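Local coordinates for vascular protein tyrosine phosphatase 1 (Rattus norvegicus, PDB 3I36) that probably removes phosphate from phosphotyrosine in target proteins, as the catalytic domain of a receptor-type protein tyrosine phosphatase, at residues Lys62-Ala65 with Glu69-Gly72; Val87-Gln92 with Asp98-Asn103; Thr174-Leu179 with Thr183-Val188; Asn222-Val227 with Arg259-Ile264; Thr251-Ala256 with Val294-Cys299. All coordinates share one frame; numbering follows the deposited sequence.

Contact 1: residues Lys62-Ala65 with Glu69-Gly72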
# COMPACT_ATOMS: atom_id res chain seq x y z
N LYS A 62 -2.38 -14.49 -13.42
CA LYS A 62 -3.35 -13.87 -12.54
C LYS A 62 -4.63 -14.65 -12.73
O LYS A 62 -5.70 -14.07 -12.93
CB LYS A 62 -3.62 -12.42 -12.95
CG LYS A 62 -2.42 -11.67 -13.48
CD LYS A 62 -2.83 -10.53 -14.40
CE LYS A 62 -3.24 -11.05 -15.75
NZ LYS A 62 -2.85 -10.10 -16.80
N TYR A 63 -4.53 -15.97 -12.67
CA TYR A 63 -5.67 -16.82 -12.97
C TYR A 63 -6.82 -16.64 -11.97
O TYR A 63 -7.97 -16.55 -12.37
CB TYR A 63 -5.26 -18.29 -13.02
CG TYR A 63 -4.28 -18.56 -14.13
CD1 TYR A 63 -4.41 -17.91 -15.35
CD2 TYR A 63 -3.25 -19.47 -13.97
CE1 TYR A 63 -3.52 -18.15 -16.38
CE2 TYR A 63 -2.35 -19.72 -15.00
CZ TYR A 63 -2.50 -19.05 -16.20
OH TYR A 63 -1.62 -19.28 -17.24
N ALA A 64 -6.51 -16.60 -10.68
CA ALA A 64 -7.59 -16.50 -9.69
C ALA A 64 -8.37 -15.22 -9.94
O ALA A 64 -9.60 -15.21 -9.92
CB ALA A 64 -7.04 -16.54 -8.26
N ALA A 65 -7.65 -14.13 -10.18
CA ALA A 65 -8.27 -12.83 -10.42
C ALA A 65 -9.18 -12.84 -11.64
O ALA A 65 -10.07 -12.00 -11.74
CB ALA A 65 -7.21 -11.76 -10.60
N GLU A 69 -16.14 -15.82 -11.18
CA GLU A 69 -16.67 -15.48 -9.86
C GLU A 69 -15.88 -14.36 -9.19
O GLU A 69 -16.41 -13.63 -8.35
CB GLU A 69 -16.66 -16.73 -8.97
CG GLU A 69 -17.69 -17.80 -9.35
CD GLU A 69 -17.49 -18.37 -10.75
OE1 GLU A 69 -16.32 -18.47 -11.20
OE2 GLU A 69 -18.50 -18.74 -11.39
N ASN A 70 -14.61 -14.22 -9.55
CA ASN A 70 -13.75 -13.23 -8.90
C ASN A 70 -13.67 -11.91 -9.64
O ASN A 70 -13.22 -10.93 -9.09
CB ASN A 70 -12.35 -13.79 -8.67
CG ASN A 70 -12.35 -14.92 -7.70
OD1 ASN A 70 -13.22 -15.01 -6.84
ND2 ASN A 70 -11.39 -15.82 -7.82
N ARG A 71 -14.11 -11.89 -10.90
CA ARG A 71 -13.91 -10.70 -11.70
C ARG A 71 -14.59 -9.49 -11.07
O ARG A 71 -14.05 -8.39 -11.08
CB ARG A 71 -14.41 -10.91 -13.12
CG ARG A 71 -13.57 -11.91 -13.90
CD ARG A 71 -14.30 -12.39 -15.17
NE ARG A 71 -13.76 -13.67 -15.63
CZ ARG A 71 -14.29 -14.40 -16.61
NH1 ARG A 71 -15.38 -13.97 -17.24
NH2 ARG A 71 -13.74 -15.56 -16.95
N GLY A 72 -15.75 -9.73 -10.47
CA GLY A 72 -16.51 -8.66 -9.86
C GLY A 72 -15.94 -8.26 -8.51
O GLY A 72 -16.43 -7.33 -7.88

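Contact 2: residues Val87-Gln92 with Asp98-Asn103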
# COMPACT_ATOMS: atom_id res chain seq x y z
N VAL A 87 -3.03 -12.62 -1.87
CA VAL A 87 -3.44 -12.96 -0.52
C VAL A 87 -4.60 -13.94 -0.66
O VAL A 87 -5.60 -13.63 -1.29
CB VAL A 87 -3.90 -11.71 0.23
CG1 VAL A 87 -4.39 -12.07 1.61
CG2 VAL A 87 -2.75 -10.67 0.30
N LYS A 88 -4.45 -15.12 -0.07
CA LYS A 88 -5.48 -16.14 -0.17
C LYS A 88 -6.22 -16.22 1.15
O LYS A 88 -5.61 -16.42 2.19
CB LYS A 88 -4.87 -17.49 -0.50
CG LYS A 88 -4.18 -17.52 -1.84
CD LYS A 88 -3.50 -18.85 -2.08
CE LYS A 88 -2.50 -18.75 -3.22
NZ LYS A 88 -1.82 -20.05 -3.49
N LEU A 89 -7.54 -16.05 1.10
CA LEU A 89 -8.34 -16.11 2.31
C LEU A 89 -8.83 -17.52 2.54
O LEU A 89 -8.64 -18.40 1.71
CB LEU A 89 -9.52 -15.15 2.19
CG LEU A 89 -9.10 -13.75 1.75
CD1 LEU A 89 -10.33 -12.85 1.63
CD2 LEU A 89 -8.05 -13.16 2.73
N SER A 90 -9.46 -17.73 3.70
CA SER A 90 -10.03 -19.02 4.02
C SER A 90 -11.11 -19.32 3.01
O SER A 90 -11.65 -18.43 2.35
CB SER A 90 -10.65 -18.97 5.42
OG SER A 90 -11.56 -17.89 5.51
N VAL A 91 -11.42 -20.60 2.86
CA VAL A 91 -12.48 -20.98 1.96
C VAL A 91 -13.59 -21.57 2.80
O VAL A 91 -13.33 -22.33 3.74
CB VAL A 91 -11.99 -22.00 0.93
CG1 VAL A 91 -10.96 -21.36 0.02
CG2 VAL A 91 -11.39 -23.21 1.62
N GLN A 92 -14.82 -21.20 2.48
CA GLN A 92 -15.99 -21.74 3.16
C GLN A 92 -16.60 -22.82 2.28
O GLN A 92 -16.38 -24.01 2.49
CB GLN A 92 -17.02 -20.64 3.43
CG GLN A 92 -16.68 -19.70 4.59
CD GLN A 92 -15.74 -18.57 4.19
OE1 GLN A 92 -16.18 -17.47 3.84
NE2 GLN A 92 -14.44 -18.83 4.26
N ASP A 98 -11.45 -17.76 -1.51
CA ASP A 98 -10.11 -17.40 -1.06
C ASP A 98 -9.67 -16.08 -1.66
O ASP A 98 -8.62 -15.54 -1.33
CB ASP A 98 -9.11 -18.52 -1.38
CG ASP A 98 -8.67 -18.55 -2.85
OD1 ASP A 98 -9.06 -17.68 -3.67
OD2 ASP A 98 -7.90 -19.47 -3.20
N TYR A 99 -10.51 -15.53 -2.52
CA TYR A 99 -10.03 -14.49 -3.40
C TYR A 99 -10.25 -13.10 -2.86
O TYR A 99 -11.35 -12.75 -2.42
CB TYR A 99 -10.68 -14.56 -4.79
CG TYR A 99 -10.10 -13.49 -5.66
CD1 TYR A 99 -8.88 -13.69 -6.30
CD2 TYR A 99 -10.72 -12.25 -5.79
CE1 TYR A 99 -8.31 -12.70 -7.07
CE2 TYR A 99 -10.16 -11.25 -6.57
CZ TYR A 99 -8.95 -11.49 -7.21
OH TYR A 99 -8.38 -10.51 -7.97
N ILE A 100 -9.19 -12.31 -2.92
CA ILE A 100 -9.31 -10.89 -2.70
C ILE A 100 -8.26 -10.23 -3.56
O ILE A 100 -7.17 -10.78 -3.79
CB ILE A 100 -9.12 -10.51 -1.22
CG1 ILE A 100 -9.32 -9.00 -1.03
CG2 ILE A 100 -7.73 -10.98 -0.76
CD1 ILE A 100 -9.65 -8.60 0.41
N ASN A 101 -8.59 -9.05 -4.07
CA ASN A 101 -7.65 -8.35 -4.90
C ASN A 101 -6.61 -7.70 -4.00
O ASN A 101 -6.78 -6.56 -3.55
CB ASN A 101 -8.34 -7.30 -5.74
CG ASN A 101 -7.42 -6.76 -6.81
OD1 ASN A 101 -6.30 -6.35 -6.51
ND2 ASN A 101 -7.87 -6.78 -8.06
N ALA A 102 -5.57 -8.46 -3.71
CA ALA A 102 -4.54 -8.06 -2.76
C ALA A 102 -3.35 -8.96 -2.97
O ALA A 102 -3.48 -10.13 -3.32
CB ALA A 102 -5.05 -8.21 -1.32
N ASN A 103 -2.16 -8.40 -2.75
CA ASN A 103 -0.95 -9.20 -2.82
C ASN A 103 -0.06 -8.84 -1.65
O ASN A 103 -0.03 -7.69 -1.22
CB ASN A 103 -0.16 -8.89 -4.08
CG ASN A 103 -0.90 -9.28 -5.32
OD1 ASN A 103 -0.82 -10.42 -5.79
ND2 ASN A 103 -1.64 -8.34 -5.86
O HOH W 1 -6.47 -13.46 -3.68

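Contact 3: residues Thr174-Leu179 with Thr183-Val188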
# COMPACT_ATOMS: atom_id res chain seq x y z
N THR A 174 -12.82 3.07 18.00
CA THR A 174 -12.64 3.47 19.39
C THR A 174 -12.16 4.91 19.52
O THR A 174 -12.37 5.56 20.54
CB THR A 174 -11.68 2.54 20.12
OG1 THR A 174 -10.41 2.56 19.46
CG2 THR A 174 -12.25 1.12 20.12
N SER A 175 -11.52 5.41 18.47
CA SER A 175 -11.15 6.81 18.45
C SER A 175 -10.86 7.22 17.03
O SER A 175 -10.60 6.37 16.16
CB SER A 175 -9.93 7.08 19.34
OG SER A 175 -8.76 6.49 18.81
N GLU A 176 -10.93 8.52 16.79
CA GLU A 176 -10.68 9.10 15.49
C GLU A 176 -10.09 10.47 15.72
O GLU A 176 -10.69 11.30 16.40
CB GLU A 176 -11.97 9.22 14.70
CG GLU A 176 -11.80 9.93 13.37
CD GLU A 176 -13.10 10.04 12.62
OE1 GLU A 176 -14.00 10.78 13.08
OE2 GLU A 176 -13.23 9.38 11.56
N VAL A 177 -8.91 10.70 15.17
CA VAL A 177 -8.29 12.01 15.23
C VAL A 177 -8.14 12.52 13.82
O VAL A 177 -7.48 11.89 12.98
CB VAL A 177 -6.92 11.94 15.89
CG1 VAL A 177 -6.31 13.33 15.96
CG2 VAL A 177 -7.04 11.33 17.27
N VAL A 178 -8.78 13.65 13.54
CA VAL A 178 -8.70 14.24 12.22
C VAL A 178 -7.72 15.40 12.20
O VAL A 178 -7.77 16.28 13.06
CB VAL A 178 -10.06 14.74 11.75
CG1 VAL A 178 -9.95 15.36 10.36
CG2 VAL A 178 -11.07 13.61 11.77
N LEU A 179 -6.80 15.37 11.24
CA LEU A 179 -5.99 16.53 10.91
C LEU A 179 -6.30 16.82 9.45
O LEU A 179 -6.88 15.99 8.77
CB LEU A 179 -4.51 16.23 11.08
CG LEU A 179 -4.02 15.95 12.51
CD1 LEU A 179 -2.51 15.75 12.51
CD2 LEU A 179 -4.43 17.08 13.45
N THR A 183 -6.23 11.41 8.80
CA THR A 183 -7.07 11.03 9.91
C THR A 183 -6.59 9.69 10.39
O THR A 183 -6.27 8.82 9.59
CB THR A 183 -8.52 10.93 9.47
OG1 THR A 183 -8.98 12.24 9.13
CG2 THR A 183 -9.40 10.33 10.58
N ILE A 184 -6.52 9.53 11.70
CA ILE A 184 -6.10 8.28 12.26
C ILE A 184 -7.26 7.73 13.05
O ILE A 184 -7.86 8.44 13.88
CB ILE A 184 -4.85 8.45 13.14
CG1 ILE A 184 -3.69 8.93 12.26
CG2 ILE A 184 -4.50 7.13 13.81
CD1 ILE A 184 -2.45 9.33 13.04
N ARG A 185 -7.61 6.49 12.77
CA ARG A 185 -8.76 5.87 13.42
C ARG A 185 -8.30 4.61 14.09
O ARG A 185 -7.55 3.82 13.52
CB ARG A 185 -9.85 5.57 12.39
CG ARG A 185 -10.22 6.79 11.56
CD ARG A 185 -11.48 6.53 10.74
NE ARG A 185 -11.83 7.72 9.97
CZ ARG A 185 -11.37 7.98 8.75
NH1 ARG A 185 -10.56 7.11 8.15
NH2 ARG A 185 -11.72 9.09 8.13
N ASP A 186 -8.74 4.43 15.32
CA ASP A 186 -8.49 3.19 16.01
C ASP A 186 -9.78 2.41 16.07
O ASP A 186 -10.86 2.97 16.29
CB ASP A 186 -7.95 3.44 17.41
CG ASP A 186 -6.48 3.72 17.40
OD1 ASP A 186 -5.78 3.10 16.59
OD2 ASP A 186 -6.02 4.56 18.20
N PHE A 187 -9.64 1.10 15.89
CA PHE A 187 -10.76 0.20 15.99
C PHE A 187 -10.38 -0.98 16.86
O PHE A 187 -9.21 -1.23 17.15
CB PHE A 187 -11.11 -0.36 14.61
CG PHE A 187 -11.34 0.69 13.58
CD1 PHE A 187 -12.62 1.17 13.34
CD2 PHE A 187 -10.28 1.22 12.87
CE1 PHE A 187 -12.84 2.15 12.39
CE2 PHE A 187 -10.49 2.21 11.91
CZ PHE A 187 -11.77 2.67 11.67
N VAL A 188 -11.40 -1.69 17.29
CA VAL A 188 -11.21 -3.01 17.82
C VAL A 188 -11.78 -3.92 16.76
O VAL A 188 -12.89 -3.69 16.27
CB VAL A 188 -11.98 -3.21 19.13
CG1 VAL A 188 -11.92 -4.65 19.55
CG2 VAL A 188 -11.41 -2.30 20.21
O HOH W 2 -8.85 0.37 19.50
O HOH W 3 -13.32 11.14 9.38
O HOH W 4 -7.80 14.03 7.36

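Contact 4: residues Asn222-Val227 with Arg259-Ile264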
# COMPACT_ATOMS: atom_id res chain seq x y z
N ASN A 222 6.38 11.97 7.01
CA ASN A 222 5.97 12.04 8.41
C ASN A 222 4.83 11.07 8.71
O ASN A 222 4.78 10.47 9.78
CB ASN A 222 5.57 13.47 8.77
CG ASN A 222 6.73 14.43 8.72
OD1 ASN A 222 7.89 14.03 8.83
ND2 ASN A 222 6.43 15.72 8.55
N PHE A 223 3.92 10.94 7.76
CA PHE A 223 2.81 10.01 7.88
C PHE A 223 3.36 8.59 7.94
O PHE A 223 2.96 7.80 8.79
CB PHE A 223 1.90 10.20 6.67
CG PHE A 223 0.80 9.20 6.55
CD1 PHE A 223 -0.38 9.37 7.26
CD2 PHE A 223 0.91 8.13 5.68
CE1 PHE A 223 -1.42 8.48 7.10
CE2 PHE A 223 -0.14 7.23 5.53
CZ PHE A 223 -1.30 7.42 6.25
N ARG A 224 4.30 8.27 7.05
CA ARG A 224 4.97 6.98 7.13
C ARG A 224 5.60 6.77 8.50
O ARG A 224 5.49 5.68 9.09
CB ARG A 224 6.05 6.78 6.05
CG ARG A 224 6.38 5.28 5.94
CD ARG A 224 7.85 4.83 6.01
NE ARG A 224 8.62 5.37 7.10
CZ ARG A 224 9.69 4.79 7.68
NH1 ARG A 224 10.12 3.58 7.34
NH2 ARG A 224 10.32 5.44 8.63
N TYR A 225 6.30 7.78 9.01
CA TYR A 225 6.88 7.66 10.34
C TYR A 225 5.82 7.35 11.39
O TYR A 225 6.06 6.56 12.30
CB TYR A 225 7.70 8.89 10.72
CG TYR A 225 9.08 8.90 10.09
CD1 TYR A 225 10.05 7.98 10.47
CD2 TYR A 225 9.40 9.82 9.09
CE1 TYR A 225 11.30 7.98 9.89
CE2 TYR A 225 10.65 9.83 8.51
CZ TYR A 225 11.59 8.91 8.91
OH TYR A 225 12.83 8.91 8.32
N LEU A 226 4.65 7.96 11.27
CA LEU A 226 3.57 7.68 12.22
C LEU A 226 3.16 6.21 12.16
O LEU A 226 3.01 5.55 13.19
CB LEU A 226 2.36 8.57 11.94
CG LEU A 226 2.53 10.06 12.26
CD1 LEU A 226 1.22 10.80 12.06
CD2 LEU A 226 3.05 10.25 13.69
N VAL A 227 2.99 5.71 10.94
CA VAL A 227 2.64 4.32 10.75
C VAL A 227 3.70 3.45 11.41
O VAL A 227 3.39 2.51 12.14
CB VAL A 227 2.54 3.97 9.26
CG1 VAL A 227 2.27 2.47 9.06
CG2 VAL A 227 1.47 4.80 8.60
N ARG A 259 10.26 1.38 2.39
CA ARG A 259 11.40 0.53 2.15
C ARG A 259 12.67 1.34 1.94
O ARG A 259 13.73 0.98 2.45
CB ARG A 259 11.12 -0.38 0.97
CG ARG A 259 10.02 -1.38 1.28
CD ARG A 259 9.69 -2.23 0.08
NE ARG A 259 10.86 -2.97 -0.39
CZ ARG A 259 10.80 -3.95 -1.29
NH1 ARG A 259 9.63 -4.32 -1.79
NH2 ARG A 259 11.91 -4.56 -1.68
N LEU A 260 12.56 2.43 1.18
CA LEU A 260 13.70 3.29 0.92
C LEU A 260 14.23 3.88 2.21
O LEU A 260 15.44 4.01 2.39
CB LEU A 260 13.29 4.42 -0.01
CG LEU A 260 13.19 3.94 -1.44
CD1 LEU A 260 12.38 4.92 -2.24
CD2 LEU A 260 14.61 3.77 -2.00
N ILE A 261 13.34 4.27 3.10
CA ILE A 261 13.80 4.88 4.35
C ILE A 261 14.60 3.87 5.15
O ILE A 261 15.68 4.19 5.67
CB ILE A 261 12.63 5.43 5.18
CG1 ILE A 261 12.00 6.63 4.46
CG2 ILE A 261 13.10 5.79 6.59
CD1 ILE A 261 10.66 7.09 5.06
N TYR A 262 14.11 2.64 5.24
CA TYR A 262 14.90 1.63 5.95
C TYR A 262 16.26 1.45 5.31
O TYR A 262 17.27 1.36 6.00
CB TYR A 262 14.19 0.30 5.94
CG TYR A 262 13.14 0.16 7.00
CD1 TYR A 262 13.47 0.20 8.35
CD2 TYR A 262 11.81 -0.06 6.66
CE1 TYR A 262 12.51 0.05 9.32
CE2 TYR A 262 10.84 -0.23 7.62
CZ TYR A 262 11.19 -0.17 8.96
OH TYR A 262 10.23 -0.34 9.92
N GLN A 263 16.27 1.37 3.99
CA GLN A 263 17.48 1.20 3.19
C GLN A 263 18.47 2.30 3.52
O GLN A 263 19.65 2.06 3.78
CB GLN A 263 17.08 1.32 1.72
CG GLN A 263 17.56 0.23 0.79
CD GLN A 263 16.83 0.27 -0.55
OE1 GLN A 263 16.62 1.34 -1.13
NE2 GLN A 263 16.44 -0.89 -1.04
N ILE A 264 17.98 3.54 3.47
CA ILE A 264 18.80 4.70 3.77
C ILE A 264 19.34 4.60 5.19
O ILE A 264 20.53 4.77 5.44
CB ILE A 264 17.97 6.00 3.65
CG1 ILE A 264 17.76 6.37 2.18
CG2 ILE A 264 18.66 7.16 4.39
CD1 ILE A 264 16.68 7.43 1.99

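Contact 5: residues Thr251-Ala256 with Val294-Cys299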
# COMPACT_ATOMS: atom_id res chain seq x y z
N THR A 251 -0.28 3.44 -3.23
CA THR A 251 0.07 2.32 -2.37
C THR A 251 1.51 1.90 -2.60
O THR A 251 2.27 1.76 -1.65
CB THR A 251 -0.88 1.15 -2.63
OG1 THR A 251 -2.16 1.48 -2.07
CG2 THR A 251 -0.35 -0.14 -2.00
N GLY A 252 1.87 1.72 -3.86
CA GLY A 252 3.22 1.30 -4.19
C GLY A 252 4.21 2.38 -3.79
O GLY A 252 5.30 2.10 -3.34
N THR A 253 3.81 3.63 -3.99
CA THR A 253 4.67 4.74 -3.63
C THR A 253 4.92 4.73 -2.12
O THR A 253 6.06 4.83 -1.68
CB THR A 253 4.04 6.07 -4.08
OG1 THR A 253 3.85 6.03 -5.49
CG2 THR A 253 4.94 7.25 -3.73
N PHE A 254 3.87 4.57 -1.35
CA PHE A 254 4.02 4.54 0.09
C PHE A 254 4.92 3.38 0.51
O PHE A 254 5.83 3.53 1.33
CB PHE A 254 2.67 4.40 0.75
CG PHE A 254 2.76 4.24 2.23
CD1 PHE A 254 2.83 5.36 3.05
CD2 PHE A 254 2.83 2.99 2.80
CE1 PHE A 254 2.94 5.23 4.41
CE2 PHE A 254 2.94 2.85 4.17
CZ PHE A 254 2.99 3.99 4.97
N ILE A 255 4.66 2.20 -0.04
CA ILE A 255 5.44 1.04 0.35
C ILE A 255 6.90 1.26 -0.02
O ILE A 255 7.82 0.98 0.77
CB ILE A 255 4.93 -0.23 -0.30
CG1 ILE A 255 3.57 -0.61 0.31
CG2 ILE A 255 5.96 -1.36 -0.13
CD1 ILE A 255 2.95 -1.80 -0.35
N ALA A 256 7.13 1.79 -1.22
CA ALA A 256 8.50 2.03 -1.66
C ALA A 256 9.18 3.03 -0.75
O ALA A 256 10.33 2.86 -0.38
CB ALA A 256 8.52 2.53 -3.11
N VAL A 294 9.24 9.50 -9.83
CA VAL A 294 10.10 10.64 -9.57
C VAL A 294 9.89 11.12 -8.14
O VAL A 294 10.84 11.46 -7.45
CB VAL A 294 9.85 11.78 -10.56
CG1 VAL A 294 10.67 13.02 -10.17
CG2 VAL A 294 10.21 11.32 -11.97
N PHE A 295 8.63 11.16 -7.72
CA PHE A 295 8.29 11.53 -6.35
C PHE A 295 9.05 10.69 -5.35
O PHE A 295 9.50 11.19 -4.31
CB PHE A 295 6.78 11.40 -6.14
CG PHE A 295 6.31 11.77 -4.76
CD1 PHE A 295 6.13 13.10 -4.40
CD2 PHE A 295 6.02 10.79 -3.83
CE1 PHE A 295 5.67 13.44 -3.13
CE2 PHE A 295 5.58 11.11 -2.57
CZ PHE A 295 5.40 12.44 -2.21
N LEU A 296 9.23 9.40 -5.64
CA LEU A 296 9.99 8.52 -4.74
C LEU A 296 11.40 9.00 -4.65
O LEU A 296 12.00 9.07 -3.58
CB LEU A 296 10.06 7.11 -5.29
CG LEU A 296 8.86 6.25 -5.04
CD1 LEU A 296 9.15 4.87 -5.60
CD2 LEU A 296 8.61 6.22 -3.54
N ASN A 297 11.94 9.32 -5.81
CA ASN A 297 13.29 9.80 -5.84
C ASN A 297 13.37 11.13 -5.11
O ASN A 297 14.33 11.40 -4.40
CB ASN A 297 13.77 9.88 -7.27
CG ASN A 297 14.08 8.52 -7.82
OD1 ASN A 297 13.22 7.85 -8.40
ND2 ASN A 297 15.31 8.08 -7.60
N GLN A 298 12.33 11.95 -5.26
CA GLN A 298 12.28 13.20 -4.51
C GLN A 298 12.28 12.93 -3.01
O GLN A 298 12.95 13.61 -2.22
CB GLN A 298 11.04 14.01 -4.88
CG GLN A 298 11.07 15.43 -4.30
CD GLN A 298 12.20 16.25 -4.87
OE1 GLN A 298 12.29 16.42 -6.09
NE2 GLN A 298 13.09 16.75 -4.00
N CYS A 299 11.52 11.92 -2.61
CA CYS A 299 11.47 11.51 -1.22
C CYS A 299 12.87 11.18 -0.71
O CYS A 299 13.30 11.70 0.31
CB CYS A 299 10.54 10.31 -1.04
SG CYS A 299 8.82 10.75 -1.12

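Contact 1: residues Lys62-Ala65 with Glu69-Gly72
Asn70 reaches back to Ala64 between two short, weakly bonded helical turns that follow each other just ahead of the KNRY sequence starting at Lys73, a hallmark of the phosphotyrosine-recognition loop in tyrosine phosphatases. The Asn70 amide ties segment 69-72 to the Ala64 carbonyl. Asn70 CB points toward the earlier segment, and CG sits beside its own backbone N (chi1 -66°), which swings the amide against that carbonyl. Asn70 ND2 donates to Ala64 O at 2.8 Å, almost straight at 169°. The acceptor lies in the plane of the amide, whereas the nitrogen stands above the plane of the carbonyl, so the two flat groups are not coplanar. The other end of the amide, OD1, takes a bond from Lys73, which leaves little freedom for it to flip. Asn70 CB also rests 3.3 Å from Ala64 O.

Ala65 points its methyl away, onto Tyr99, and turns its carbonyl oxygen, which accepts a bond from Asn74, to the side of 69-72, where it is merely packed against. The extended Arg71 chain runs past that carbonyl and spends its polar end on the backbone of Glu66. Arg71 CA and CG each stand 4.1 Å from Ala65 O.

Contact 2: residues Val87-Gln92 with Asp98-Asn103
Leu89 N donates to Asp98 O at 2.7 Å, nearly linear at 175°, and Val87 N donates to Ala102 O at 2.9 Å. These two bonds are the direct backbone links between the segments, and they belong to different registers. Continuing the pairing set by Leu89 and Asp98 would bring Val87 opposite Ile100, but there a water stands between the chains: it donates to Val87 O and accepts from Ile100 N at 3.0 Å. Both backbone groups are thus satisfied without touching. The slip in register coincides with the corner at Asn101, the centre of an inverse gamma turn, where the chain leaves the short strand 99-100 for strand 102-105. This is an irregular antiparallel pairing at the border of the central sheet of the phosphatase fold, and it carries the family's DYINA sequence. Asp98 O also takes a CA-H...O contact from Lys88 CA at 3.4 Å, and the Asp98 carboxylate forms a salt bridge with Arg86. Lys88 O accepts from Lys135, while Ser90 engages Glu134 through OG and Arg130 through its carbonyl.

Apolar groups close the inner side. Leu89 CD1 meets Ile100 CB at 3.9 Å, the two side chains running obliquely to each other, with Met131 of helix 125-134 beyond Leu89. An alanine at Leu89 would keep the backbone bond but is likely to open a gap between Ile100 and that helix. Val87 keeps CG2 beside its backbone N, which lays it on the methyl of Ala102, CG2 to CB 3.7 Å. Farther out, Val91 CG1 lies alongside Asp98 CB at 3.7 Å.

Contact 3: residues Thr174-Leu179 with Thr183-Val188
The beta hairpin of strands 169-178 and 182-191 holds this contact, and Glu176 and Arg185 are its charged cross-strand pair. The strand axes run antiparallel, 4.6 Å apart. Val177 and Ile184 form a hydrogen-bonded pair, Val177 N to Ile184 O 2.8 Å and Ile184 N to Val177 O 2.9 Å. Farther along, Asp186 N gives a bond to Ser175 O, while Asp186 O receives Thr174 N at 2.6 Å and, weakly, Ser175 N. Two residues thus face one, a classic beta bulge.

Glu176 and Arg185 are a non-hydrogen-bonded pair whose side chains lie side by side and leave the sheet together. CG of Glu176 stands anti to its backbone N (chi1 175°), and the chain then extends to bring OE2 alongside the guanidinium. Arg185 NE donates to Glu176 OE2 in a salt bridge, 2.7 Å, in the guanidinium plane and on the oxygen's anti lone pair, with the two planes turned 64° apart. One water bridges the same oxygen to Arg185 NH2, so OE2 is gripped twice. NH1 turns to Gln202 and His204 of the next strand, which helps to fix the group's rotation. Thr183 CG2 lies over one guanidinium face, toward its rim, 3.4 Å above the plane, and also touches Glu176 CG at 3.7 Å. On the opposite side of the sheet Asp186 pairs with Arg201, again on strand 196-205.

Together these features make an antiparallel hairpin with a classic bulge, part of the large mixed sheet of the tyrosine phosphatase fold.

Contact 4: residues Asn222-Val227 with Arg259-Ile264
Helices 222-227 and 259-264 cross almost at right angles (-82°), with axes 11.7 Å apart, and the gap is bridged by side chains, chiefly Arg224 reaching to Ile261. The two come from opposite directions. Arg224 leaves its helix with CG anti to the backbone N (chi1 -163°) and then bends at its next two torsions, which turns a flat guanidinium over the branched end of Ile261. Ile261 CD1 lies over one face of that group, toward its rim, 3.4 Å from Arg224 NE. The other branch also takes part, Ile261 CG2 being 3.5 Å from Arg224 NH2. NH1 of Arg224 also stands over the Tyr262 ring, toward its rim, 3.9 Å from Tyr262 CE2. With Arg224 CZ 5.4 Å from the ring centroid, this cation-pi approach is at most weakly attractive.

The charge is met more firmly by a salt bridge from NH1 to Asp258, just ahead of 259-264 on the helix of Ile261. A leucine in place of Arg224 would probably leave Asp258 without its mate and Ile261 without the flat surface it packs against. Tyr225 has two conformers; in one its OH comes 3.6 Å from Ile261 CG2, a contact to be taken as tentative.

Around the crossing, Tyr262 meets His109 edge-to-face, and Phe223 packs in the same manner on Phe205 of strand 196-205. Ile261 touches Ile303 of helix 290-305, so the longer helix 249-267 lies between helices 218-231 and 290-305.

Contact 5: residues Thr251-Ala256 with Val294-Cys299
Leu296 presses into helix 251-256 between Thr253 and Ala256, residues one turn apart that point toward it. Leu296 CD1 touches Ala256 CB at 3.5 Å, tighter than usual for two carbons, and CD2 of the same leucine rests against the backbone at 3.4 Å from Thr253 O. Thr253 adds its methyl, which approaches the Phe295 ring at its edge, CG2 to CD2 3.7 Å, and reaches Leu296 CD2 at 3.8 Å. The side-chain atoms that meet are all carbons, and the contact is buried on both sides.

The hydroxyl probably helps to hold the threonine this way. OG1 is bonded to the backbone O of Gly249 one turn back, and with chi1 at -59° the methyl stands anti to the backbone N, facing the other helix. Gly249 belongs to the phosphate-binding loop that runs from the probable nucleophile Cys244 to Arg250, as in the signature motif of the family, and helix 249-267 grows directly out of that loop. Thr251, at the start of the segment, touches Cys244 itself.

The two helices run nearly parallel at this point, crossing at -25° with axes 10.1 Å apart. Helix 272-280 packs against both, Ile275 on Ala256 and Val276 on Leu296. Ile257 continues the seam along helix 249-267 toward Cys299, and helix 28-53 covers helix 290-305 at Asn297 and Gln298.

Overall arrangement
From the N terminus, contact 1 closes a very short loop between two successive helical turns, and contact 2 closes the next, at the edge of the sheet; they meet at Tyr99, which packs on Ala64, Ala65 and Asn70. Contact 3, the hairpin 174-179 with 183-188, follows in series and belongs to the same sheet as strand 102-105 of contact 2. The last two span longer loops and cross, because 251-256 falls between 222-227 and 259-264 while its partner 294-299 comes after both. Phe254 joins them by packing on Phe223, Arg224 and Val227. Ile184 touches Leu226, linking contact 3 to contact 4 and thus hairpin to helices.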